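Local atomic coordinates of CRISPR system Cmr subunit Cmr1-1 (PDB entry 4W8Z), a protein that binds RNA and, together with Cmr6, caps the elongated type III-B Cmr ribonucleoprotein complex of CRISPR antiviral defence. Residues E10-E15 / V169-E174; L179-E184 / L195-D200. One frame throughout, in Å; residues are numbered along the deposited sequence.

From the N terminus, the chain lays down strand 8-16, then runs through helices and the strands 79-84 and 126-133 before strand 166-172 returns alongside the first strand. Interaction 1 closes that long loop, 154 residues apart at its closest ends, and joins inner strand 8-16 to 166-172, an outermost strand of the four-stranded sheet. The chain then makes the short helix 174-178, and interaction 2 closes a loop of about ten residues by setting the turn after that helix against helix 188-206. The two contacts follow in series, neither nested nor crossed. Their centres lie 15 Å apart, and helix 136-152 touches side chains of both.

Interaction 1 (E10-E15 / V169-E174); sequences EEFEIE and VRASSE
Val169 begins the pairing: its N donates to Glu13 O at 3.0 Å, while its two methyls part company. CG2 meets Glu13 CB at 3.7 Å, and CG1 lies by Glu15 CB, the two side chains crossing at about a right angle; the Glu15 carboxylate beyond is held by Arg126. At Arg170 the backbone O accepts from Glu13 N at 2.8 Å. The Arg170 side chain keeps company with Glu13, both heading off the same sheet face, and bends at chi3 (59°) to bring NH1 within 3.2 Å of Glu13 OE2 in a salt bridge. The carboxylate stands almost square to the guanidinium, 87° between planes, with OE1 in the guanidinium plane at its edge. OE1 has its stronger partner in Arg128, so Glu13 gathers positive groups from two strands. On the other sheet face, Ala171 CB touches Phe12 CD1 at 3.5 Å. Ser172 N bonds to Glu11 O at 3.0 Å. Ser173 caps helix 174-178 through OG and Leu176 N; OG also approaches Glu10 OE1, modelled too close for its length to be trusted. This antiparallel pair, axes 4.8 Å apart, joins strands 8-16 and 166-172 of the ferredoxin-like RAMP sheet. Strand 126-133 flanks the other side of strand 8-16, and helix 136-152 packs over the Phe12 face through Thr143 and Leu146.

Interaction 2 (L179-E184 / L195-D200); sequences LGLTTE and LKRVLD
Gly180 turns the chain out of helix 174-178 with a positive phi of 72°, leaving the carbonyl of Leu179 within reach of Arg197 on helix 188-206; across the contact the nearest CA atoms, those of Leu181 and Arg197, stand 7.8 Å apart. Arg197 NH1 donates to Leu179 O at 2.8 Å with an N-H...O angle of 151°. The oxygen sits at the edge of the guanidinium, near its plane, whereas NH1 is tilted away from the plane of the carbonyl. Bends at chi2 and chi3 fold the arginine round this oxygen, and its CD passes 3.4 Å from Leu179 O. The turn is a Schellman motif, two bonds running back into the last helical turn, and the connection it opens leads from the short helix after the last strand of the RAMP sheet into the long helix 188-206. Leu181 supplies the apolar half. Its CD2 lies against Arg197 CG at 3.7 Å, Leu181 and Arg197 running antiparallel to one another, and its CD1 meets Val198 CG2, also at 3.7 Å, nearly at a right angle. Leu181 also rests on Leu176 and Ser194, while Val198 reaches Leu144 and Trp147 of helix 136-152, with Leu179 on the same Leu144.

Interaction 1 (E10-E15 / V169-E174)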
loop_
_atom_site.group_PDB
_atom_site.type_symbol
_atom_site.label_atom_id
_atom_site.label_comp_id
_atom_site.label_asym_id
_atom_site.label_seq_id
_atom_site.Cartn_x
_atom_site.Cartn_y
_atom_site.Cartn_z
ATOM N N GLU A 10 9.815 4.779 -20.478
ATOM C CA GLU A 10 9.156 3.568 -19.994
ATOM C C GLU A 10 7.645 3.760 -20.002
ATOM O O GLU A 10 7.142 4.763 -19.497
ATOM C CB GLU A 10 9.632 3.225 -18.582
ATOM C CG GLU A 10 11.135 3.099 -18.439
ATOM C CD GLU A 10 11.640 1.723 -18.815
ATOM O OE1 GLU A 10 11.197 0.736 -18.186
ATOM O OE2 GLU A 10 12.481 1.627 -19.740
ATOM N N GLU A 11 6.918 2.807 -20.572
ATOM C CA GLU A 11 5.473 2.952 -20.702
ATOM C C GLU A 11 4.723 1.790 -20.055
ATOM O O GLU A 11 5.124 0.634 -20.181
ATOM C CB GLU A 11 5.089 3.072 -22.175
ATOM C CG GLU A 11 5.985 4.002 -22.982
ATOM C CD GLU A 11 5.454 4.257 -24.380
ATOM O OE1 GLU A 11 4.333 4.796 -24.500
ATOM O OE2 GLU A 11 6.155 3.918 -25.357
ATOM N N PHE A 12 3.633 2.106 -19.363
ATOM C CA PHE A 12 2.844 1.097 -18.663
ATOM C C PHE A 12 1.345 1.325 -18.802
ATOM O O PHE A 12 0.880 2.463 -18.837
ATOM C CB PHE A 12 3.192 1.076 -17.171
ATOM C CG PHE A 12 4.623 0.743 -16.879
ATOM C CD1 PHE A 12 5.007 -0.564 -16.643
ATOM C CD2 PHE A 12 5.582 1.741 -16.829
ATOM C CE1 PHE A 12 6.322 -0.873 -16.371
ATOM C CE2 PHE A 12 6.901 1.438 -16.559
ATOM C CZ PHE A 12 7.270 0.130 -16.329
ATOM N N GLU A 13 0.593 0.233 -18.873
ATOM C CA GLU A 13 -0.844 0.290 -18.646
ATOM C C GLU A 13 -1.168 -0.505 -17.391
ATOM O O GLU A 13 -0.917 -1.709 -17.333
ATOM C CB GLU A 13 -1.629 -0.261 -19.837
ATOM C CG GLU A 13 -2.141 0.799 -20.793
ATOM C CD GLU A 13 -3.303 0.304 -21.638
ATOM O OE1 GLU A 13 -3.324 0.590 -22.857
ATOM O OE2 GLU A 13 -4.199 -0.365 -21.076
ATOM N N ILE A 14 -1.701 0.166 -16.377
ATOM C CA ILE A 14 -2.117 -0.538 -15.170
ATOM C C ILE A 14 -3.637 -0.595 -15.093
ATOM O O ILE A 14 -4.333 0.241 -15.663
ATOM C CB ILE A 14 -1.544 0.111 -13.891
ATOM C CG1 ILE A 14 -2.317 1.378 -13.523
ATOM C CG2 ILE A 14 -0.061 0.398 -14.062
ATOM C CD1 ILE A 14 -1.857 2.022 -12.226
ATOM N N GLU A 15 -4.146 -1.610 -14.409
ATOM C CA GLU A 15 -5.579 -1.820 -14.299
ATOM C C GLU A 15 -5.964 -2.025 -12.838
ATOM O O GLU A 15 -5.229 -2.660 -12.076
ATOM C CB GLU A 15 -6.004 -3.020 -15.148
ATOM C CG GLU A 15 -7.467 -3.401 -15.019
ATOM C CD GLU A 15 -7.834 -4.618 -15.853
ATOM O OE1 GLU A 15 -7.516 -4.635 -17.063
ATOM O OE2 GLU A 15 -8.434 -5.563 -15.295
ATOM N N VAL A 169 -1.220 -4.632 -17.017
ATOM C CA VAL A 169 -1.787 -5.435 -18.094
ATOM C C VAL A 169 -0.840 -5.511 -19.290
ATOM O O VAL A 169 -0.675 -6.572 -19.886
ATOM C CB VAL A 169 -3.165 -4.904 -18.555
ATOM C CG1 VAL A 169 -4.251 -5.360 -17.598
ATOM C CG2 VAL A 169 -3.157 -3.392 -18.674
ATOM N N ARG A 170 -0.214 -4.393 -19.639
ATOM C CA ARG A 170 0.805 -4.413 -20.679
ATOM C C ARG A 170 1.782 -3.263 -20.504
ATOM O O ARG A 170 1.447 -2.226 -19.925
ATOM C CB ARG A 170 0.176 -4.358 -22.069
ATOM C CG ARG A 170 -0.398 -3.009 -22.452
ATOM C CD ARG A 170 -0.997 -3.066 -23.847
ATOM N NE ARG A 170 -2.045 -4.077 -23.926
ATOM C CZ ARG A 170 -3.327 -3.832 -23.683
ATOM N NH1 ARG A 170 -3.715 -2.606 -23.359
ATOM N NH2 ARG A 170 -4.219 -4.809 -23.769
ATOM N N ALA A 171 2.993 -3.457 -21.011
ATOM C CA ALA A 171 4.059 -2.489 -20.832
ATOM C C ALA A 171 5.135 -2.632 -21.898
ATOM O O ALA A 171 5.203 -3.641 -22.602
ATOM C CB ALA A 171 4.672 -2.635 -19.451
ATOM N N SER A 172 5.960 -1.598 -22.014
ATOM C CA SER A 172 7.196 -1.659 -22.781
ATOM C C SER A 172 8.298 -1.095 -21.901
ATOM O O SER A 172 8.467 0.121 -21.801
ATOM C CB SER A 172 7.090 -0.878 -24.088
ATOM O OG SER A 172 8.337 -0.851 -24.766
ATOM N N SER A 173 9.035 -1.985 -21.246
ATOM C CA SER A 173 9.990 -1.566 -20.233
ATOM C C SER A 173 11.350 -2.221 -20.406
ATOM O O SER A 173 11.534 -3.386 -20.055
ATOM C CB SER A 173 9.449 -1.878 -18.840
ATOM O OG SER A 173 10.385 -1.512 -17.846
ATOM N N GLU A 174 12.301 -1.465 -20.943
ATOM C CA GLU A 174 13.657 -1.961 -21.102
ATOM C C GLU A 174 14.318 -2.108 -19.739
ATOM O O GLU A 174 15.197 -2.949 -19.558
ATOM C CB GLU A 174 14.481 -1.033 -21.998
ATOM C CG GLU A 174 14.079 -1.071 -23.464
ATOM C CD GLU A 174 15.017 -0.268 -24.350
ATOM O OE1 GLU A 174 16.059 0.207 -23.844
ATOM O OE2 GLU A 174 14.713 -0.112 -25.555
#

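Interaction 2 (L179-E184 / L195-D200)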
loop_
_atom_site.group_PDB
_atom_site.type_symbol
_atom_site.label_atom_id
_atom_site.label_comp_id
_atom_site.label_asym_id
_atom_site.label_seq_id
_atom_site.Cartn_x
_atom_site.Cartn_y
_atom_site.Cartn_z
ATOM N N LEU A 179 16.708 -5.674 -15.630
ATOM C CA LEU A 179 16.856 -6.128 -14.252
ATOM C C LEU A 179 16.378 -7.564 -14.042
ATOM O O LEU A 179 16.504 -8.109 -12.946
ATOM C CB LEU A 179 16.098 -5.196 -13.305
ATOM C CG LEU A 179 16.476 -3.715 -13.306
ATOM C CD1 LEU A 179 15.693 -2.989 -12.240
ATOM C CD2 LEU A 179 17.964 -3.544 -13.081
ATOM N N GLY A 180 15.827 -8.170 -15.088
ATOM C CA GLY A 180 15.327 -9.530 -14.999
ATOM C C GLY A 180 14.055 -9.638 -14.177
ATOM O O GLY A 180 13.800 -10.659 -13.538
ATOM N N LEU A 181 13.254 -8.580 -14.189
ATOM C CA LEU A 181 11.987 -8.576 -13.474
ATOM C C LEU A 181 10.817 -8.835 -14.419
ATOM O O LEU A 181 10.979 -8.847 -15.640
ATOM C CB LEU A 181 11.797 -7.253 -12.737
ATOM C CG LEU A 181 12.701 -7.094 -11.519
ATOM C CD1 LEU A 181 12.604 -5.689 -10.959
ATOM C CD2 LEU A 181 12.330 -8.124 -10.462
ATOM N N THR A 182 9.640 -9.052 -13.845
ATOM C CA THR A 182 8.452 -9.358 -14.624
ATOM C C THR A 182 7.405 -8.270 -14.434
ATOM O O THR A 182 7.593 -7.353 -13.637
ATOM C CB THR A 182 7.849 -10.720 -14.225
ATOM O OG1 THR A 182 7.293 -10.635 -12.905
ATOM C CG2 THR A 182 8.913 -11.805 -14.252
ATOM N N THR A 183 6.300 -8.377 -15.166
ATOM C CA THR A 183 5.193 -7.432 -15.029
ATOM C C THR A 183 3.979 -8.136 -14.436
ATOM O O THR A 183 2.905 -7.549 -14.301
ATOM C CB THR A 183 4.816 -6.792 -16.375
ATOM O OG1 THR A 183 4.616 -7.818 -17.352
ATOM C CG2 THR A 183 5.917 -5.867 -16.846
ATOM N N GLU A 184 4.171 -9.399 -14.074
ATOM C CA GLU A 184 3.129 -10.196 -13.452
ATOM C C GLU A 184 3.761 -11.366 -12.699
ATOM O O GLU A 184 4.869 -11.796 -13.024
ATOM C CB GLU A 184 2.131 -10.704 -14.495
ATOM C CG GLU A 184 2.736 -11.609 -15.559
ATOM C CD GLU A 184 3.535 -10.843 -16.601
ATOM O OE1 GLU A 184 2.957 -9.945 -17.254
ATOM O OE2 GLU A 184 4.745 -11.129 -16.755
ATOM N N LEU A 195 11.310 -9.532 -5.086
ATOM C CA LEU A 195 11.586 -8.638 -3.963
ATOM C C LEU A 195 13.072 -8.611 -3.634
ATOM O O LEU A 195 13.641 -7.544 -3.412
ATOM C CB LEU A 195 10.787 -9.048 -2.726
ATOM C CG LEU A 195 9.272 -8.855 -2.807
ATOM C CD1 LEU A 195 8.642 -8.969 -1.436
ATOM C CD2 LEU A 195 8.937 -7.514 -3.439
ATOM N N LYS A 196 13.697 -9.782 -3.615
ATOM C CA LYS A 196 15.132 -9.876 -3.379
ATOM C C LYS A 196 15.901 -9.128 -4.465
ATOM O O LYS A 196 16.838 -8.381 -4.180
ATOM C CB LYS A 196 15.566 -11.340 -3.328
ATOM C CG LYS A 196 16.929 -11.582 -2.691
ATOM C CD LYS A 196 17.890 -12.236 -3.675
ATOM C CE LYS A 196 19.101 -12.818 -2.965
ATOM N NZ LYS A 196 18.728 -13.987 -2.116
ATOM N N ARG A 197 15.488 -9.330 -5.712
ATOM C CA ARG A 197 16.109 -8.673 -6.851
ATOM C C ARG A 197 16.001 -7.151 -6.760
ATOM O O ARG A 197 16.989 -6.440 -6.958
ATOM C CB ARG A 197 15.475 -9.174 -8.146
ATOM C CG ARG A 197 15.813 -8.355 -9.380
ATOM C CD ARG A 197 17.295 -8.402 -9.685
ATOM N NE ARG A 197 17.850 -9.740 -9.505
ATOM C CZ ARG A 197 17.812 -10.700 -10.421
ATOM N NH1 ARG A 197 17.232 -10.481 -11.593
ATOM N NH2 ARG A 197 18.348 -11.881 -10.159
ATOM N N VAL A 198 14.800 -6.659 -6.464
ATOM C CA VAL A 198 14.548 -5.223 -6.374
ATOM C C VAL A 198 15.384 -4.611 -5.255
ATOM O O VAL A 198 15.942 -3.522 -5.401
ATOM C CB VAL A 198 13.050 -4.914 -6.131
ATOM C CG1 VAL A 198 12.850 -3.444 -5.788
ATOM C CG2 VAL A 198 12.214 -5.307 -7.345
ATOM N N LEU A 199 15.481 -5.327 -4.141
ATOM C CA LEU A 199 16.307 -4.874 -3.035
ATOM C C LEU A 199 17.763 -4.789 -3.484
ATOM O O LEU A 199 18.384 -3.735 -3.390
ATOM C CB LEU A 199 16.170 -5.807 -1.832
ATOM C CG LEU A 199 16.549 -5.169 -0.497
ATOM C CD1 LEU A 199 15.486 -4.157 -0.077
ATOM C CD2 LEU A 199 16.773 -6.231 0.580
ATOM N N ASP A 200 18.288 -5.898 -4.001
ATOM C CA ASP A 200 19.689 -5.995 -4.405
ATOM C C ASP A 200 20.104 -4.978 -5.464
ATOM O O ASP A 200 21.188 -4.402 -5.383
ATOM C CB ASP A 200 19.984 -7.403 -4.917
ATOM C CG ASP A 200 19.993 -8.433 -3.812
ATOM O OD1 ASP A 200 20.301 -8.065 -2.662
ATOM O OD2 ASP A 200 19.699 -9.612 -4.097
#